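Putative xanthine dehydrogenase YAGS fad-binding subunit (Escherichia coli, PDB 5G5G) probably serves as the molybdenum-cofactor subunit of a periplasmic aldehyde oxidase, binding pterin cytosine dinucleotide and a dioxothiomolybdenum centre. Local coordinates at residues L444-A449 and E569-F574; G511-T516 and P680-M685. All coordinates share one frame; numbering follows the deposited sequence.

Contact 1 of 2, residues L444-A449 and E569-F574; sequences LEKSGA and EESIEF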
loop_
_atom_site.group_PDB
_atom_site.type_symbol
_atom_site.label_atom_id
_atom_site.label_comp_id
_atom_site.label_asym_id
_atom_site.label_seq_id
_atom_site.Cartn_x
_atom_site.Cartn_y
_atom_site.Cartn_z
ATOM N N LEU C 444 13.380 12.247 21.984
ATOM C CA LEU C 444 13.796 13.608 21.772
ATOM C C LEU C 444 15.120 13.609 21.037
ATOM O O LEU C 444 15.989 12.841 21.382
ATOM C CB LEU C 444 14.019 14.312 23.096
ATOM C CG LEU C 444 12.822 14.633 23.999
ATOM C CD1 LEU C 444 11.681 15.264 23.227
ATOM C CD2 LEU C 444 12.348 13.414 24.767
ATOM N N GLU C 445 15.285 14.527 20.099
ATOM C CA GLU C 445 16.489 14.658 19.299
ATOM C C GLU C 445 16.661 16.146 18.965
ATOM O O GLU C 445 15.674 16.896 18.904
ATOM C CB GLU C 445 16.355 13.847 18.016
ATOM C CG GLU C 445 16.305 12.316 18.154
ATOM C CD GLU C 445 17.584 11.674 18.716
ATOM O OE1 GLU C 445 18.705 12.213 18.462
ATOM O OE2 GLU C 445 17.454 10.627 19.432
ATOM N N LYS C 446 17.906 16.596 18.843
ATOM C CA LYS C 446 18.182 17.975 18.495
ATOM C C LYS C 446 17.582 18.381 17.153
ATOM O O LYS C 446 17.623 17.587 16.187
ATOM C CB LYS C 446 19.712 18.176 18.427
ATOM C CG LYS C 446 20.174 19.581 18.087
ATOM C CD LYS C 446 21.697 19.675 17.965
ATOM C CE LYS C 446 22.156 21.134 17.808
ATOM N NZ LYS C 446 23.640 21.250 17.660
ATOM N N SER C 447 17.065 19.616 17.071
ATOM C CA SER C 447 16.463 20.086 15.860
ATOM C C SER C 447 16.555 21.572 15.730
ATOM O O SER C 447 16.353 22.290 16.705
ATOM C CB SER C 447 15.003 19.657 15.809
ATOM O OG SER C 447 14.428 19.866 14.512
ATOM N N GLY C 448 16.822 22.055 14.521
ATOM C CA GLY C 448 17.002 23.481 14.269
ATOM C C GLY C 448 16.187 24.041 13.128
ATOM O O GLY C 448 15.617 23.301 12.330
ATOM N N ALA C 449 16.138 25.367 13.086
ATOM C CA ALA C 449 15.361 26.087 12.105
ATOM C C ALA C 449 15.851 27.507 11.956
ATOM O O ALA C 449 16.492 28.065 12.841
ATOM C CB ALA C 449 13.883 26.079 12.497
ATOM N N GLU C 569 18.370 31.957 13.654
ATOM C CA GLU C 569 18.650 30.547 13.383
ATOM C C GLU C 569 19.085 29.907 14.676
ATOM O O GLU C 569 20.089 30.323 15.284
ATOM C CB GLU C 569 19.742 30.404 12.346
ATOM C CG GLU C 569 20.072 28.963 12.050
ATOM C CD GLU C 569 20.918 28.814 10.818
ATOM O OE1 GLU C 569 21.002 29.739 9.991
ATOM O OE2 GLU C 569 21.507 27.756 10.688
ATOM N N GLU C 570 18.302 28.955 15.131
ATOM C CA GLU C 570 18.578 28.306 16.415
ATOM C C GLU C 570 18.173 26.845 16.374
ATOM O O GLU C 570 17.402 26.435 15.559
ATOM C CB GLU C 570 17.800 28.991 17.568
ATOM C CG GLU C 570 18.063 30.465 17.780
ATOM C CD GLU C 570 19.428 30.803 18.351
ATOM O OE1 GLU C 570 19.964 30.000 19.145
ATOM O OE2 GLU C 570 19.910 31.911 18.060
ATOM N N SER C 571 18.676 26.110 17.346
ATOM C CA SER C 571 18.288 24.749 17.588
ATOM C C SER C 571 17.828 24.564 19.032
ATOM O O SER C 571 18.213 25.320 19.921
ATOM C CB SER C 571 19.456 23.815 17.328
ATOM O OG SER C 571 19.750 23.807 15.937
ATOM N N ILE C 572 17.004 23.545 19.206
ATOM C CA ILE C 572 16.714 22.996 20.506
ATOM C C ILE C 572 17.514 21.731 20.746
ATOM O O ILE C 572 17.598 20.852 19.858
ATOM C CB ILE C 572 15.219 22.792 20.679
ATOM C CG1 ILE C 572 14.943 22.426 22.140
ATOM C CG2 ILE C 572 14.619 21.770 19.740
ATOM C CD1 ILE C 572 13.747 23.060 22.714
ATOM N N GLU C 573 18.049 21.615 21.960
ATOM C CA GLU C 573 18.747 20.423 22.420
ATOM C C GLU C 573 18.091 19.982 23.693
ATOM O O GLU C 573 17.547 20.810 24.404
ATOM C CB GLU C 573 20.195 20.757 22.768
ATOM C CG GLU C 573 21.023 21.227 21.598
ATOM C CD GLU C 573 22.470 21.421 22.002
ATOM O OE1 GLU C 573 22.705 22.066 23.038
ATOM O OE2 GLU C 573 23.342 20.921 21.290
ATOM N N PHE C 574 18.180 18.693 23.977
ATOM C CA PHE C 574 17.478 18.092 25.122
ATOM C C PHE C 574 18.425 17.498 26.135
ATOM O O PHE C 574 19.366 16.834 25.782
ATOM C CB PHE C 574 16.486 17.057 24.635
ATOM C CG PHE C 574 15.379 17.635 23.819
ATOM C CD1 PHE C 574 14.240 18.141 24.424
ATOM C CD2 PHE C 574 15.506 17.762 22.439
ATOM C CE1 PHE C 574 13.218 18.731 23.656
ATOM C CE2 PHE C 574 14.489 18.338 21.658
ATOM C CZ PHE C 574 13.341 18.817 22.279
#
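S447 and A449 pair with I572 and E570 as antiparallel hydrogen-bonded pairs, with G448 and S571 as the non-hydrogen-bonded pair between them, and the N-to-C directions of strand segments 447-449 and 569-574 lie 164° apart. They are neighbours within a mixed β-sheet of the molybdopterin-binding region; strand 2-3 flanks 566-574 on its other edge. Two N-H...O bonds close each hydrogen-bonded pair, among them I572 N to S447 O at 2.9 Å and A449 N to E570 O at 3.0 Å. Where the pairing ends, the loop leading into 447-449 folds against F574. L444 lays CB over one face of the F574 ring, 3.9 Å from its centroid, a CH-pi contact, and its CG and CD1 continue across toward CD1 and CE1 of the ring. The edge of the same ring meets the backbone, F574 CE2 lying 3.3 Å from E445 O. A serine in place of F574 would probably leave L444 without its aromatic partner and open a gap beside the E445 carbonyl. K446, fully extended from a CG anti to its backbone N (chi1 -179°), runs alongside E573 in the same direction, giving a long salt bridge of 3.7 Å from K446 NZ to E573 OE2. E569 OE1 forms a salt bridge with R450. The lack of a side chain at G448 matters: S571 OG sits 3.2 Å from G448 CA, where a CB would collide with it.

Contact 2 of 2, residues G511-T516 and P680-M685; sequences GANTST and PISSPM. With MCN (pterin cytosine dinucleotide), chain Y.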
loop_
_atom_site.group_PDB
_atom_site.type_symbol
_atom_site.label_atom_id
_atom_site.label_comp_id
_atom_site.label_asym_id
_atom_site.label_seq_id
_atom_site.Cartn_x
_atom_site.Cartn_y
_atom_site.Cartn_z
ATOM N N GLY C 511 9.238 13.652 15.085
ATOM C CA GLY C 511 9.340 14.760 14.120
ATOM C C GLY C 511 8.539 15.999 14.463
ATOM O O GLY C 511 9.075 17.124 14.379
ATOM N N ALA C 512 7.244 15.828 14.785
ATOM C CA ALA C 512 6.411 16.997 15.084
ATOM C C ALA C 512 6.922 17.795 16.269
ATOM O O ALA C 512 7.088 19.018 16.220
ATOM C CB ALA C 512 5.001 16.581 15.363
ATOM N N ASN C 513 7.143 17.083 17.362
ATOM C CA ASN C 513 7.582 17.724 18.573
ATOM C C ASN C 513 8.968 18.376 18.455
ATOM O O ASN C 513 9.151 19.504 18.850
ATOM C CB ASN C 513 7.558 16.693 19.718
ATOM C CG ASN C 513 7.876 17.310 21.066
ATOM O OD1 ASN C 513 7.496 18.452 21.335
ATOM N ND2 ASN C 513 8.669 16.611 21.868
ATOM N N THR C 514 9.936 17.678 17.876
ATOM C CA THR C 514 11.290 18.202 17.781
ATOM C C THR C 514 11.357 19.360 16.733
ATOM O O THR C 514 11.986 20.370 17.025
ATOM C CB THR C 514 12.310 17.127 17.434
ATOM O OG1 THR C 514 12.003 16.522 16.183
ATOM C CG2 THR C 514 12.399 16.061 18.526
ATOM N N SER C 515 10.744 19.206 15.569
ATOM C CA SER C 515 10.838 20.199 14.517
ATOM C C SER C 515 10.153 21.525 14.980
ATOM O O SER C 515 10.697 22.626 14.779
ATOM C CB SER C 515 10.275 19.707 13.186
ATOM O OG SER C 515 8.882 19.520 13.165
ATOM N N THR C 516 8.989 21.390 15.594
ATOM C CA THR C 516 8.255 22.576 16.090
ATOM C C THR C 516 8.973 23.223 17.253
ATOM O O THR C 516 8.965 24.442 17.366
ATOM C CB THR C 516 6.781 22.352 16.408
ATOM O OG1 THR C 516 6.646 21.402 17.468
ATOM C CG2 THR C 516 6.035 21.902 15.171
ATOM N N PRO C 680 4.466 18.984 29.839
ATOM C CA PRO C 680 5.596 19.930 29.917
ATOM C C PRO C 680 6.969 19.293 30.136
ATOM O O PRO C 680 7.967 20.001 29.991
ATOM C CB PRO C 680 5.252 20.825 31.082
ATOM C CG PRO C 680 4.180 20.171 31.828
ATOM C CD PRO C 680 3.564 19.092 31.018
ATOM N N ILE C 681 7.032 17.989 30.432
ATOM C CA ILE C 681 8.324 17.308 30.563
ATOM C C ILE C 681 8.946 17.066 29.176
ATOM O O ILE C 681 10.160 16.909 29.044
ATOM C CB ILE C 681 8.172 16.038 31.411
ATOM C CG1 ILE C 681 7.889 16.497 32.871
ATOM C CG2 ILE C 681 9.409 15.176 31.354
ATOM C CD1 ILE C 681 7.344 15.398 33.726
ATOM N N SER C 682 8.106 16.997 28.169
ATOM C CA SER C 682 8.533 16.690 26.800
ATOM C C SER C 682 9.364 17.788 26.103
ATOM O O SER C 682 10.419 17.490 25.520
ATOM C CB SER C 682 7.311 16.339 25.921
ATOM O OG SER C 682 7.685 16.055 24.536
ATOM N N SER C 683 8.859 19.012 26.096
ATOM C CA SER C 683 9.440 20.095 25.305
ATOM C C SER C 683 8.694 21.367 25.556
ATOM O O SER C 683 7.671 21.338 26.214
ATOM C CB SER C 683 9.358 19.780 23.813
ATOM O OG SER C 683 7.992 19.932 23.348
ATOM N N PRO C 684 9.151 22.496 24.952
ATOM C CA PRO C 684 8.375 23.753 25.100
ATOM C C PRO C 684 6.984 23.701 24.406
ATOM O O PRO C 684 6.112 24.469 24.735
ATOM C CB PRO C 684 9.249 24.825 24.432
ATOM C CG PRO C 684 10.632 24.217 24.445
ATOM C CD PRO C 684 10.451 22.720 24.292
ATOM N N MET C 685 6.839 22.815 23.440
ATOM C CA MET C 685 5.565 22.605 22.769
ATOM C C MET C 685 4.570 21.791 23.598
ATOM O O MET C 685 3.369 21.850 23.382
ATOM C CB MET C 685 5.784 21.911 21.396
ATOM C CG MET C 685 6.617 22.716 20.431
ATOM S SD MET C 685 5.995 24.343 19.990
ATOM C CE MET C 685 4.516 23.889 19.112
HETATM N N1 MCN Y . 0.798 15.652 15.275
HETATM C C2 MCN Y . -0.010 16.737 15.841
HETATM N N3 MCN Y . 0.399 16.756 17.313
HETATM C C4 MCN Y . 1.159 15.967 18.054
HETATM C C5 MCN Y . 1.965 15.010 17.219
HETATM C C6 MCN Y . 1.699 14.865 15.954
HETATM O O2 MCN Y . -0.733 17.434 15.352
HETATM N N4 MCN Y . 1.353 15.987 19.324
HETATM C "C1'" MCN Y . 0.397 15.354 13.909
HETATM C C2D MCN Y . 0.957 16.417 12.892
HETATM O "O2'" MCN Y . 0.112 16.475 11.745
HETATM C "C3'" MCN Y . 2.222 15.786 12.601
HETATM C C4D MCN Y . 2.067 14.203 12.480
HETATM O O4D MCN Y . 0.962 14.101 13.501
HETATM O "O3'" MCN Y . 2.944 16.187 11.381
HETATM C "C5'" MCN Y . 3.056 13.263 12.850
HETATM O "O5'" MCN Y . 3.950 13.738 13.829
HETATM P PA MCN Y . 4.813 12.708 14.603
HETATM O O1A MCN Y . 5.896 13.503 15.329
HETATM O O2A MCN Y . 3.941 11.751 15.336
HETATM O O3A MCN Y . 5.563 11.818 13.384
HETATM P PB MCN Y . 6.872 12.288 12.634
HETATM O O1B MCN Y . 8.065 11.838 13.360
HETATM O O2B MCN Y . 6.743 13.726 12.251
HETATM O O3B MCN Y . 6.648 11.493 11.295
HETATM C C10 MCN Y . 7.092 10.073 11.210
HETATM C "C9'" MCN Y . 5.986 9.088 11.349
HETATM C "C8'" MCN Y . 6.677 7.618 11.379
HETATM S "S8'" MCN Y . 8.051 7.335 12.296
HETATM C "C7'" MCN Y . 6.235 6.811 10.546
HETATM S "S7'" MCN Y . 6.996 5.214 10.286
HETATM C "C6'" MCN Y . 4.858 6.983 9.833
HETATM C C7 MCN Y . 4.182 8.258 10.528
HETATM O "O9'" MCN Y . 4.993 9.361 10.503
HETATM N "N5'" MCN Y . 5.269 7.398 8.391
HETATM C C4A MCN Y . 4.230 8.024 7.512
HETATM N "N8'" MCN Y . 2.999 8.608 9.713
HETATM C C4B MCN Y . 3.097 8.687 8.369
HETATM N "N1'" MCN Y . 2.006 9.177 7.652
HETATM C "C2'" MCN Y . 2.088 9.521 6.298
HETATM N "N2'" MCN Y . 1.116 9.944 5.645
HETATM N "N3'" MCN Y . 3.103 8.904 5.619
HETATM C "C4'" MCN Y . 4.283 8.340 6.076
HETATM O "O4'" MCN Y . 5.281 7.829 5.533
#
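N513 and S683 meet through a short hydrogen bond, S683 OG to N513 OD1 at 2.5 Å, which joins the first turn of helix 511-534 to the loop 680-685. The hydroxyl approaches in the plane of the amide, on a lone pair of OD1. N513 reaches across because its CG stands anti to the backbone N (chi1 -174°). S683 OG is also hydrogen-bonded to K686 N and accepts a weak bond from M685 N, so the serine ties its own turn together while donating to the helix. On the other branch of the amide, N513 ND2 lies 2.9 Å from S682 OG, a hydroxyl bonded to A687 O and N442 ND2.

Van der Waals contact comes from M685. Its chain bends at both chi2 and chi3 and crosses the T516 side chain at about a right angle, with M685 CG 3.2 Å from T516 OG1 and M685 CE near T516 CB.

Within the helix, T516 OG1 bonds back to A512 O at 2.7 Å, and S515 OG does likewise to G511 O. A512 O also receives T516 N and G511 O receives S515 N, each from the face of the carbonyl plane opposite to the hydroxyl.

At the helix start the cofactor meets two backbone amides: G511 N bonds to O1B of the pterin cytosine dinucleotide at 2.8 Å and A512 N to its O1A at 2.7 Å, one for each phosphate. G511 has no side chain, and a CB there would probably collide with O2B of the dinucleotide.

The helix thus offers its N-terminal amides, and probably the positive end of its dipole, to the pyrophosphate, while N513 in the same turn is bound to the loop by a buried hydrogen bond from S683 OG.

In the fold
The two contacts alternate along the chain and touch directly, their centres about 10 Å apart. L444 is one go-between: besides meeting F574, its CD1 lies 3.6 Å from N513 ND2 and 3.4 Å from S682 O. T514 forms a second seam, with its O 3.3 Å from S447 CB and its CG2 3.4 Å from E445 O. The sheet of contact 1 therefore rests on the helix and loop of contact 2, where S683 also packs on F574 and P684 on I572. The helix start of contact 2 binds the dinucleotide, through G511 and A512, whereas contact 1 lies farther off: the E445 side chain is about 10 Å from the dinucleotide and about 11 Å from the dioxothiomolybdenum ion.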